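Phosphoribosylaminoimidazole-succinocarboxamide synthase (Saccharomyces cerevisiae, PDB 1OBG) catalyses the ATP-dependent joining of aspartate to 4-carboxy-5-aminoimidazole ribotide to form SAICAR, a step of de novo purine biosynthesis. Local coordinates at residues A[8-13]-A[87-92]; A[23-28]-A[105-110]. All coordinates share one frame; numbering follows the deposited sequence.

Overall arrangement
From the N terminus, 8-13 leads directly into strand 13-16, an edge strand of a four-stranded antiparallel sheet. The chain then runs through 20-24, rounds the corner 23-28 and enters strand 29-34. Contact 1 closes its loop at 87-92, just ahead of helix 95-101; contact 2 closes at 105-110, on the sheet's last strand. The segments alternate along the chain, so the two loops cross. The contact centres lie about 11 Å apart, and the two contacts meet through a probable hydrogen bond from E24 N to P12 O (2.9 Å). Contact 1 thus ties the loop preceding helix 95-101 to the lead-in of edge strand 13-16, and contact 2 joins the hairpin turn to the nucleotide-binding strand.

Contact 1: A[8-13]-A[87-92]; sequences DGILPL and YLPAKL
L88 meets L11 at the start of an apolar packing of two loops: 8-13 leads into edge strand 13-16 of the four-stranded antiparallel sheet 13-16/20-24/29-34/105-109, and 87-92 turns into a short 3-10 segment, 90-92. No hydrogen bond crosses between the segments; the evidence for association is 289 Å² of buried surface and a row of methyl contacts. The opening touch is slack, with L88 CD2 4.3 Å from L11 CD2. At P89 the fit closes: the other branch of L11 lies against the proline ring, CD1 to P89 CD at 3.7 Å, the two side chains crossing nearly at right angles. The same ring meets I10 through P89 CB, 3.9 Å from I10 CG2. With CG2 anti to its backbone N, I10 lays that branch on P89 and L92, while CG1 carries CD1 to K91. P89 O also accepts from L92 N at 2.9 Å, a turn that brings K91 round to I10, and L92 to both I10 and L11. K91 crosses I10 at about a right angle; its CG lies 4.0 Å from I10 CD1, and its chain, bent at chi2 and chi4, brings NZ back near that methyl. Y97 of helix 95-101 touches both I10 and L92. Cutting I10 back to an alanine would probably open a gap between P89, K91 and L92, leaving CD2 of L92 without its closest neighbour across the contact. The two branches of L92 divide the work: CD2 sits 3.6 Å from I10 CG2, while CD1 sits 3.6 Å from L11 CD2.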
ATOM      1  N   ASP A   8       9.715  18.146  16.475  1.00 17.58           N
ATOM      2  CA  ASP A   8      10.031  19.428  17.104  1.00 19.49           C
ATOM      3  C   ASP A   8      10.764  20.386  16.179  1.00 18.99           C
ATOM      4  O   ASP A   8      11.574  21.180  16.639  1.00 20.42           O
ATOM      5  CB  ASP A   8      10.882  19.212  18.370  1.00 19.76           C
ATOM      6  CG  ASP A   8      10.135  18.467  19.456  1.00 23.35           C
ATOM      7  OD1 ASP A   8       8.883  18.462  19.430  1.00 27.03           O
ATOM      8  OD2 ASP A   8      10.723  17.855  20.376  1.00 25.83           O
ATOM      9  N   GLY A   9      10.487  20.322  14.888  1.00 18.06           N
ATOM     10  CA  GLY A   9      11.142  21.213  13.954  1.00 17.56           C
ATOM     11  C   GLY A   9      12.534  20.772  13.535  1.00 17.77           C
ATOM     12  O   GLY A   9      13.176  21.458  12.719  1.00 17.84           O
ATOM     13  N   ILE A  10      13.008  19.632  14.055  1.00 16.47           N
ATOM     14  CA  ILE A  10      14.364  19.179  13.725  1.00 16.73           C
ATOM     15  C   ILE A  10      14.451  18.787  12.248  1.00 16.34           C
ATOM     16  O   ILE A  10      15.499  18.917  11.597  1.00 16.55           O
ATOM     17  CB  ILE A  10      14.803  18.017  14.654  1.00 17.56           C
ATOM     18  CG1 ILE A  10      15.062  18.555  16.062  1.00 19.07           C
ATOM     19  CG2 ILE A  10      16.051  17.313  14.091  1.00 17.31           C
ATOM     20  CD1 ILE A  10      14.979  17.508  17.171  1.00 22.13           C
ATOM     21  N   LEU A  11      13.322  18.318  11.735  1.00 15.49           N
ATOM     22  CA  LEU A  11      13.117  18.107  10.326  1.00 15.92           C
ATOM     23  C   LEU A  11      11.780  18.727   9.999  1.00 14.27           C
ATOM     24  O   LEU A  11      10.865  18.595  10.793  1.00 14.69           O
ATOM     25  CB  LEU A  11      12.985  16.602  10.090  1.00 16.36           C
ATOM     26  CG  LEU A  11      13.846  15.803   9.125  1.00 18.50           C
ATOM     27  CD1 LEU A  11      15.271  16.293   8.949  1.00 14.31           C
ATOM     28  CD2 LEU A  11      13.793  14.312   9.517  1.00 14.44           C
ATOM     29  N   PRO A  12      11.644  19.375   8.841  1.00 13.79           N
ATOM     30  CA  PRO A  12      10.350  19.925   8.425  1.00 13.08           C
ATOM     31  C   PRO A  12       9.337  18.836   8.109  1.00 13.82           C
ATOM     32  O   PRO A  12       9.593  17.960   7.250  1.00 11.92           O
ATOM     33  CB  PRO A  12      10.666  20.693   7.142  1.00 13.32           C
ATOM     34  CG  PRO A  12      12.157  20.847   7.108  1.00 13.52           C
ATOM     35  CD  PRO A  12      12.703  19.642   7.854  1.00 13.66           C
ATOM     36  N   LEU A  13       8.212  18.910   8.809  1.00 13.33           N
ATOM     37  CA  LEU A  13       7.042  18.108   8.506  1.00 15.12           C
ATOM     38  C   LEU A  13       6.480  18.540   7.152  1.00 16.01           C
ATOM     39  O   LEU A  13       6.303  19.726   6.899  1.00 17.16           O
ATOM     40  CB  LEU A  13       5.989  18.268   9.612  1.00 14.14           C
ATOM     41  CG  LEU A  13       4.697  17.433   9.471  1.00 17.13           C
ATOM     42  CD1 LEU A  13       4.993  15.910   9.550  1.00 14.40           C
ATOM     43  CD2 LEU A  13       3.643  17.848  10.500  1.00 18.08           C
ATOM     44  N   TYR A  87      22.197   9.812   8.084  1.00 23.61           N
ATOM     45  CA  TYR A  87      21.805  10.713   6.993  1.00 23.61           C
ATOM     46  C   TYR A  87      20.854  11.776   7.512  1.00 23.54           C
ATOM     47  O   TYR A  87      20.320  12.580   6.748  1.00 23.64           O
ATOM     48  CB  TYR A  87      21.133   9.926   5.877  1.00 23.64           C
ATOM     49  CG  TYR A  87      22.065   8.969   5.187  1.00 25.58           C
ATOM     50  CD1 TYR A  87      22.426   7.757   5.785  1.00 26.51           C
ATOM     51  CD2 TYR A  87      22.596   9.275   3.932  1.00 29.05           C
ATOM     52  CE1 TYR A  87      23.293   6.880   5.153  1.00 27.94           C
ATOM     53  CE2 TYR A  87      23.457   8.398   3.287  1.00 30.55           C
ATOM     54  CZ  TYR A  87      23.802   7.207   3.914  1.00 29.80           C
ATOM     55  OH  TYR A  87      24.651   6.346   3.289  1.00 33.36           O
ATOM     56  N   LEU A  88      20.638  11.765   8.822  1.00 22.35           N
ATOM     57  CA  LEU A  88      19.681  12.644   9.440  1.00 22.20           C
ATOM     58  C   LEU A  88      20.433  13.510  10.419  1.00 22.44           C
ATOM     59  O   LEU A  88      21.539  13.171  10.793  1.00 22.50           O
ATOM     60  CB  LEU A  88      18.612  11.832  10.181  1.00 21.18           C
ATOM     61  CG  LEU A  88      17.721  10.925   9.323  1.00 21.55           C
ATOM     62  CD1 LEU A  88      16.720  10.165  10.218  1.00 20.37           C
ATOM     63  CD2 LEU A  88      17.011  11.703   8.218  1.00 19.14           C
ATOM     64  N   PRO A  89      19.832  14.620  10.845  1.00 23.17           N
ATOM     65  CA  PRO A  89      20.413  15.434  11.920  1.00 23.01           C
ATOM     66  C   PRO A  89      20.768  14.578  13.145  1.00 23.52           C
ATOM     67  O   PRO A  89      19.955  13.736  13.571  1.00 23.42           O
ATOM     68  CB  PRO A  89      19.303  16.434  12.222  1.00 23.19           C
ATOM     69  CG  PRO A  89      18.592  16.587  10.889  1.00 22.52           C
ATOM     70  CD  PRO A  89      18.576  15.203  10.324  1.00 23.06           C
ATOM     71  N   ALA A  90      21.975  14.798  13.681  1.00 23.42           N
ATOM     72  CA  ALA A  90      22.515  14.060  14.826  1.00 22.88           C
ATOM     73  C   ALA A  90      21.534  13.982  15.971  1.00 22.94           C
ATOM     74  O   ALA A  90      21.443  12.953  16.651  1.00 22.51           O
ATOM     75  CB  ALA A  90      23.844  14.695  15.316  1.00 23.36           C
ATOM     76  N   LYS A  91      20.799  15.064  16.192  1.00 22.58           N
ATOM     77  CA  LYS A  91      19.805  15.112  17.266  1.00 23.38           C
ATOM     78  C   LYS A  91      18.703  14.034  17.178  1.00 22.73           C
ATOM     79  O   LYS A  91      18.161  13.617  18.208  1.00 21.84           O
ATOM     80  CB  LYS A  91      19.186  16.490  17.342  1.00 24.72           C
ATOM     81  CG  LYS A  91      18.636  16.859  18.713  1.00 30.11           C
ATOM     82  CD  LYS A  91      18.797  18.361  18.948  1.00 38.36           C
ATOM     83  CE  LYS A  91      18.177  18.780  20.266  1.00 42.26           C
ATOM     84  NZ  LYS A  91      16.861  19.451  20.017  1.00 46.59           N
ATOM     85  N   LEU A  92      18.386  13.566  15.969  1.00 21.78           N
ATOM     86  CA  LEU A  92      17.378  12.495  15.847  1.00 21.68           C
ATOM     87  C   LEU A  92      17.828  11.169  16.486  1.00 22.33           C
ATOM     88  O   LEU A  92      17.003  10.284  16.710  1.00 22.23           O
ATOM     89  CB  LEU A  92      16.882  12.314  14.401  1.00 20.54           C
ATOM     90  CG  LEU A  92      16.155  13.565  13.863  1.00 19.45           C
ATOM     91  CD1 LEU A  92      15.714  13.380  12.409  1.00 16.08           C
ATOM     92  CD2 LEU A  92      14.958  13.971  14.733  1.00 15.87           C
TER

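Contact 2: A[23-28]-A[105-110]. With AMP (adenosine monophosphate), chain D; AMP (adenosine monophosphate), chain B.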
ATOM      1  N   TYR A  23       8.456  13.672   6.222  1.00 13.28           N
ATOM      2  CA  TYR A  23       9.364  14.778   6.541  1.00 13.52           C
ATOM      3  C   TYR A  23      10.252  15.055   5.358  1.00 13.84           C
ATOM      4  O   TYR A  23      10.556  14.141   4.597  1.00 14.81           O
ATOM      5  CB  TYR A  23      10.239  14.412   7.754  1.00 12.67           C
ATOM      6  CG  TYR A  23       9.409  14.364   9.010  1.00 14.68           C
ATOM      7  CD1 TYR A  23       9.223  15.519   9.774  1.00 13.09           C
ATOM      8  CD2 TYR A  23       8.786  13.174   9.420  1.00 14.10           C
ATOM      9  CE1 TYR A  23       8.459  15.506  10.902  1.00 13.83           C
ATOM     10  CE2 TYR A  23       8.007  13.140  10.558  1.00 13.45           C
ATOM     11  CZ  TYR A  23       7.845  14.309  11.294  1.00 13.78           C
ATOM     12  OH  TYR A  23       7.085  14.305  12.422  1.00 13.83           O
ATOM     13  N   GLU A  24      10.687  16.295   5.192  1.00 13.38           N
ATOM     14  CA  GLU A  24      11.631  16.593   4.133  1.00 15.58           C
ATOM     15  C   GLU A  24      13.046  16.619   4.727  1.00 15.62           C
ATOM     16  O   GLU A  24      13.273  17.255   5.744  1.00 16.86           O
ATOM     17  CB  GLU A  24      11.262  17.928   3.485  1.00 15.96           C
ATOM     18  CG  GLU A  24      12.317  18.491   2.564  1.00 20.43           C
ATOM     19  CD  GLU A  24      11.778  19.596   1.678  1.00 27.31           C
ATOM     20  OE1 GLU A  24      10.922  19.331   0.808  1.00 33.81           O
ATOM     21  OE2 GLU A  24      12.211  20.724   1.847  1.00 29.80           O
ATOM     22  N   VAL A  25      13.986  15.920   4.112  1.00 16.35           N
ATOM     23  CA  VAL A  25      15.340  15.856   4.646  1.00 17.53           C
ATOM     24  C   VAL A  25      16.185  16.885   3.878  1.00 18.56           C
ATOM     25  O   VAL A  25      16.927  17.639   4.470  1.00 19.18           O
ATOM     26  CB  VAL A  25      15.937  14.427   4.559  1.00 17.45           C
ATOM     27  CG1 VAL A  25      17.414  14.420   4.973  1.00 17.09           C
ATOM     28  CG2 VAL A  25      15.114  13.456   5.424  1.00 18.33           C
ATOM     29  N   ASP A  26      16.055  16.898   2.563  1.00 20.27           N
ATOM     30  CA  ASP A  26      16.544  18.007   1.753  1.00 22.70           C
ATOM     31  C   ASP A  26      15.639  18.128   0.543  1.00 24.14           C
ATOM     32  O   ASP A  26      14.579  17.459   0.459  1.00 23.70           O
ATOM     33  CB  ASP A  26      18.033  17.849   1.369  1.00 23.31           C
ATOM     34  CG  ASP A  26      18.322  16.557   0.623  1.00 24.39           C
ATOM     35  OD1 ASP A  26      19.290  15.888   1.001  1.00 27.51           O
ATOM     36  OD2 ASP A  26      17.651  16.124  -0.354  1.00 27.17           O
ATOM     37  N   ALA A  27      16.053  18.980  -0.396  1.00 25.40           N
ATOM     38  CA  ALA A  27      15.258  19.274  -1.580  1.00 25.77           C
ATOM     39  C   ALA A  27      14.908  18.010  -2.355  1.00 25.16           C
ATOM     40  O   ALA A  27      13.835  17.962  -2.949  1.00 25.71           O
ATOM     41  CB  ALA A  27      16.003  20.275  -2.499  1.00 27.01           C
ATOM     42  N   GLY A  28      15.810  17.021  -2.337  1.00 23.94           N
ATOM     43  CA  GLY A  28      15.657  15.777  -3.093  1.00 22.61           C
ATOM     44  C   GLY A  28      15.293  14.515  -2.296  1.00 20.96           C
ATOM     45  O   GLY A  28      15.202  13.453  -2.880  1.00 21.12           O
ATOM     46  N   SER A 105      10.813   3.817   9.469  1.00 12.43           N
ATOM     47  CA  SER A 105      11.129   4.944   8.596  1.00 14.20           C
ATOM     48  C   SER A 105      11.820   4.566   7.308  1.00 14.41           C
ATOM     49  O   SER A 105      12.739   3.738   7.317  1.00 16.04           O
ATOM     50  CB  SER A 105      12.033   5.893   9.358  1.00 13.50           C
ATOM     51  OG  SER A 105      11.317   6.300  10.502  1.00 14.95           O
ATOM     52  N   LEU A 106      11.404   5.177   6.208  1.00 13.77           N
ATOM     53  CA  LEU A 106      12.121   5.003   4.940  1.00 13.85           C
ATOM     54  C   LEU A 106      12.632   6.313   4.407  1.00 13.63           C
ATOM     55  O   LEU A 106      11.873   7.287   4.303  1.00 13.19           O
ATOM     56  CB  LEU A 106      11.236   4.356   3.872  1.00 14.02           C
ATOM     57  CG  LEU A 106      10.681   2.965   4.231  1.00 15.94           C
ATOM     58  CD1 LEU A 106       9.644   2.555   3.204  1.00 18.86           C
ATOM     59  CD2 LEU A 106      11.804   1.970   4.278  1.00 16.20           C
ATOM     60  N   LEU A 107      13.914   6.311   4.062  1.00 13.39           N
ATOM     61  CA  LEU A 107      14.585   7.445   3.459  1.00 13.54           C
ATOM     62  C   LEU A 107      14.513   7.294   1.955  1.00 13.11           C
ATOM     63  O   LEU A 107      14.994   6.294   1.391  1.00 13.04           O
ATOM     64  CB  LEU A 107      16.047   7.507   3.961  1.00 13.96           C
ATOM     65  CG  LEU A 107      16.770   8.807   3.624  1.00 15.98           C
ATOM     66  CD1 LEU A 107      16.209   9.991   4.437  1.00 17.45           C
ATOM     67  CD2 LEU A 107      18.294   8.665   3.810  1.00 22.12           C
ATOM     68  N   VAL A 108      13.903   8.258   1.277  1.00 13.11           N
ATOM     69  CA  VAL A 108      13.634   8.051  -0.143  1.00 13.73           C
ATOM     70  C   VAL A 108      13.970   9.256  -0.983  1.00 14.43           C
ATOM     71  O   VAL A 108      13.943  10.374  -0.478  1.00 13.97           O
ATOM     72  CB  VAL A 108      12.153   7.662  -0.404  1.00 13.80           C
ATOM     73  CG1 VAL A 108      11.772   6.406   0.413  1.00 11.37           C
ATOM     74  CG2 VAL A 108      11.211   8.835  -0.099  1.00 13.52           C
ATOM     75  N   HIS A 109      14.273   9.018  -2.258  1.00 15.03           N
ATOM     76  CA  HIS A 109      14.483  10.090  -3.219  1.00 17.41           C
ATOM     77  C   HIS A 109      13.144  10.583  -3.707  1.00 18.29           C
ATOM     78  O   HIS A 109      12.288   9.770  -4.097  1.00 17.98           O
ATOM     79  CB  HIS A 109      15.261   9.595  -4.432  1.00 17.87           C
ATOM     80  CG  HIS A 109      16.697   9.287  -4.152  1.00 20.01           C
ATOM     81  ND1 HIS A 109      17.215   8.009  -4.246  1.00 25.29           N
ATOM     82  CD2 HIS A 109      17.727  10.086  -3.787  1.00 23.13           C
ATOM     83  CE1 HIS A 109      18.504   8.039  -3.951  1.00 23.90           C
ATOM     84  NE2 HIS A 109      18.837   9.288  -3.665  1.00 24.75           N
ATOM     85  N   LYS A 110      12.976  11.908  -3.694  1.00 19.50           N
ATOM     86  CA  LYS A 110      11.809  12.565  -4.254  1.00 21.37           C
ATOM     87  C   LYS A 110      11.867  12.442  -5.771  1.00 21.75           C
ATOM     88  O   LYS A 110      12.925  12.672  -6.368  1.00 21.45           O
ATOM     89  CB  LYS A 110      11.820  14.044  -3.852  1.00 22.48           C
ATOM     90  CG  LYS A 110      10.455  14.668  -3.649  1.00 26.79           C
ATOM     91  CD  LYS A 110      10.559  16.153  -3.278  1.00 31.24           C
ATOM     92  CE  LYS A 110      11.389  16.332  -1.990  1.00 36.80           C
ATOM     93  NZ  LYS A 110      11.243  17.663  -1.281  1.00 39.17           N
TER
HETATM   94  P   AMP D 309      20.679  -3.293   2.970  1.00 69.70           P
HETATM   95  O1P AMP D 309      19.622  -3.411   1.853  1.00 70.14           O
HETATM   96  O2P AMP D 309      21.356  -1.974   2.919  1.00 70.47           O
HETATM   97  O3P AMP D 309      21.742  -4.512   2.879  1.00 70.40           O
HETATM   98  O5' AMP D 309      20.042  -3.482   4.435  1.00 66.76           O
HETATM   99  C5' AMP D 309      20.402  -2.654   5.524  1.00 60.64           C
HETATM  100  C4' AMP D 309      19.167  -2.319   6.364  1.00 55.90           C
HETATM  101  O4' AMP D 309      18.840  -0.951   6.168  1.00 52.04           O
HETATM  102  C3' AMP D 309      17.954  -3.155   5.957  1.00 54.49           C
HETATM  103  O3' AMP D 309      17.139  -3.457   7.073  1.00 54.64           O
HETATM  104  C2' AMP D 309      17.226  -2.214   5.016  1.00 52.19           C
HETATM  105  O2' AMP D 309      15.851  -2.515   4.898  1.00 53.75           O
HETATM  106  C1' AMP D 309      17.547  -0.840   5.602  1.00 47.82           C
HETATM  107  N9  AMP D 309      17.497   0.218   4.569  1.00 40.52           N
HETATM  108  C8  AMP D 309      18.132   0.239   3.346  1.00 38.35           C
HETATM  109  N7  AMP D 309      17.813   1.387   2.702  1.00 34.16           N
HETATM  110  C5  AMP D 309      16.984   2.098   3.501  1.00 31.84           C
HETATM  111  C6  AMP D 309      16.370   3.332   3.335  1.00 25.73           C
HETATM  112  N6  AMP D 309      16.455   3.965   2.161  1.00 19.07           N
HETATM  113  N1  AMP D 309      15.566   3.803   4.345  1.00 23.18           N
HETATM  114  C2  AMP D 309      15.369   3.080   5.503  1.00 27.94           C
HETATM  115  N3  AMP D 309      15.983   1.855   5.669  1.00 30.20           N
HETATM  116  C4  AMP D 309      16.773   1.374   4.677  1.00 34.69           C
HETATM  117  P   AMP B 307       0.627   9.204   1.382  1.00 63.89           P
HETATM  118  O1P AMP B 307       0.463   7.680   1.295  1.00 65.68           O
HETATM  119  O2P AMP B 307       1.127   9.650   2.710  1.00 65.16           O
HETATM  120  O3P AMP B 307      -0.779   9.927   1.048  1.00 63.77           O
HETATM  121  O5' AMP B 307       1.720   9.670   0.304  1.00 57.79           O
HETATM  122  C5' AMP B 307       2.124  11.011   0.328  1.00 46.93           C
HETATM  123  C4' AMP B 307       2.395  11.452  -1.093  1.00 40.05           C
HETATM  124  O4' AMP B 307       3.743  11.164  -1.410  1.00 34.15           O
HETATM  125  C3' AMP B 307       1.514  10.698  -2.090  1.00 37.14           C
HETATM  126  O3' AMP B 307       0.865  11.640  -2.908  1.00 34.38           O
HETATM  127  C2' AMP B 307       2.500   9.886  -2.908  1.00 33.49           C
HETATM  128  O2' AMP B 307       2.097   9.857  -4.250  1.00 30.67           O
HETATM  129  C1' AMP B 307       3.786  10.688  -2.727  1.00 32.15           C
HETATM  130  N9  AMP B 307       5.037   9.933  -2.942  1.00 29.99           N
HETATM  131  C8  AMP B 307       5.325   8.615  -2.677  1.00 28.99           C
HETATM  132  N7  AMP B 307       6.612   8.389  -3.049  1.00 29.49           N
HETATM  133  C5  AMP B 307       7.144   9.535  -3.535  1.00 27.06           C
HETATM  134  C6  AMP B 307       8.398   9.883  -4.046  1.00 27.56           C
HETATM  135  N6  AMP B 307       9.446   9.055  -3.960  1.00 23.61           N
HETATM  136  N1  AMP B 307       8.608  11.182  -4.474  1.00 26.64           N
HETATM  137  C2  AMP B 307       7.614  12.131  -4.394  1.00 27.63           C
HETATM  138  N3  AMP B 307       6.376  11.780  -3.881  1.00 26.77           N
HETATM  139  C4  AMP B 307       6.153  10.511  -3.465  1.00 28.54           C
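G28 and K110 form the close-fitting end of this contact, where the turn after strand 20-24 meets the end of strand 105-109. K110 N donates to G28 O at 2.8 Å in a nearly straight bond (167° at the hydrogen), although the donor stands above the carbonyl plane. H109 adds a CA-H...O contact to the same oxygen. The K110 side chain then wraps the turn: a bend at chi3 (-58°) carries CE to 3.1 Å from A27 O, and NZ makes a weak hydrogen bond to that carbonyl. Beyond it, NZ reaches E24 OE1 at 2.7 Å in a salt bridge, the E24 chain being extended past CG to meet it. A classic beta bulge sets V25 and D26 jointly opposite T29. The far end is sparse but sheltered: V25 CG2 meets L107 CD1 at 3.8 Å, and L107 also touches T29 and Y87. On the solvent side D26 and A27 are exposed, although D26 OD2 turns in to T29 OG1 and, through its anti lone pair, to G28 N (2.9 Å), an Asx turn. Strand 29-34 runs between the two strands and bonds to both. Strand 105-109 also serves two AMP molecules. L107 pairs with one adenine by its backbone, N to N1 at 3.0 Å and O from N6 at 2.9 Å. H109 O accepts from N6 of the other AMP, also held by H111 N, K163, E218 and D232; K110, which ties the hairpin turn to the strand, lays CG by C2 of this adenine, in a pocket whose backbone grip resembles a protein-kinase hinge.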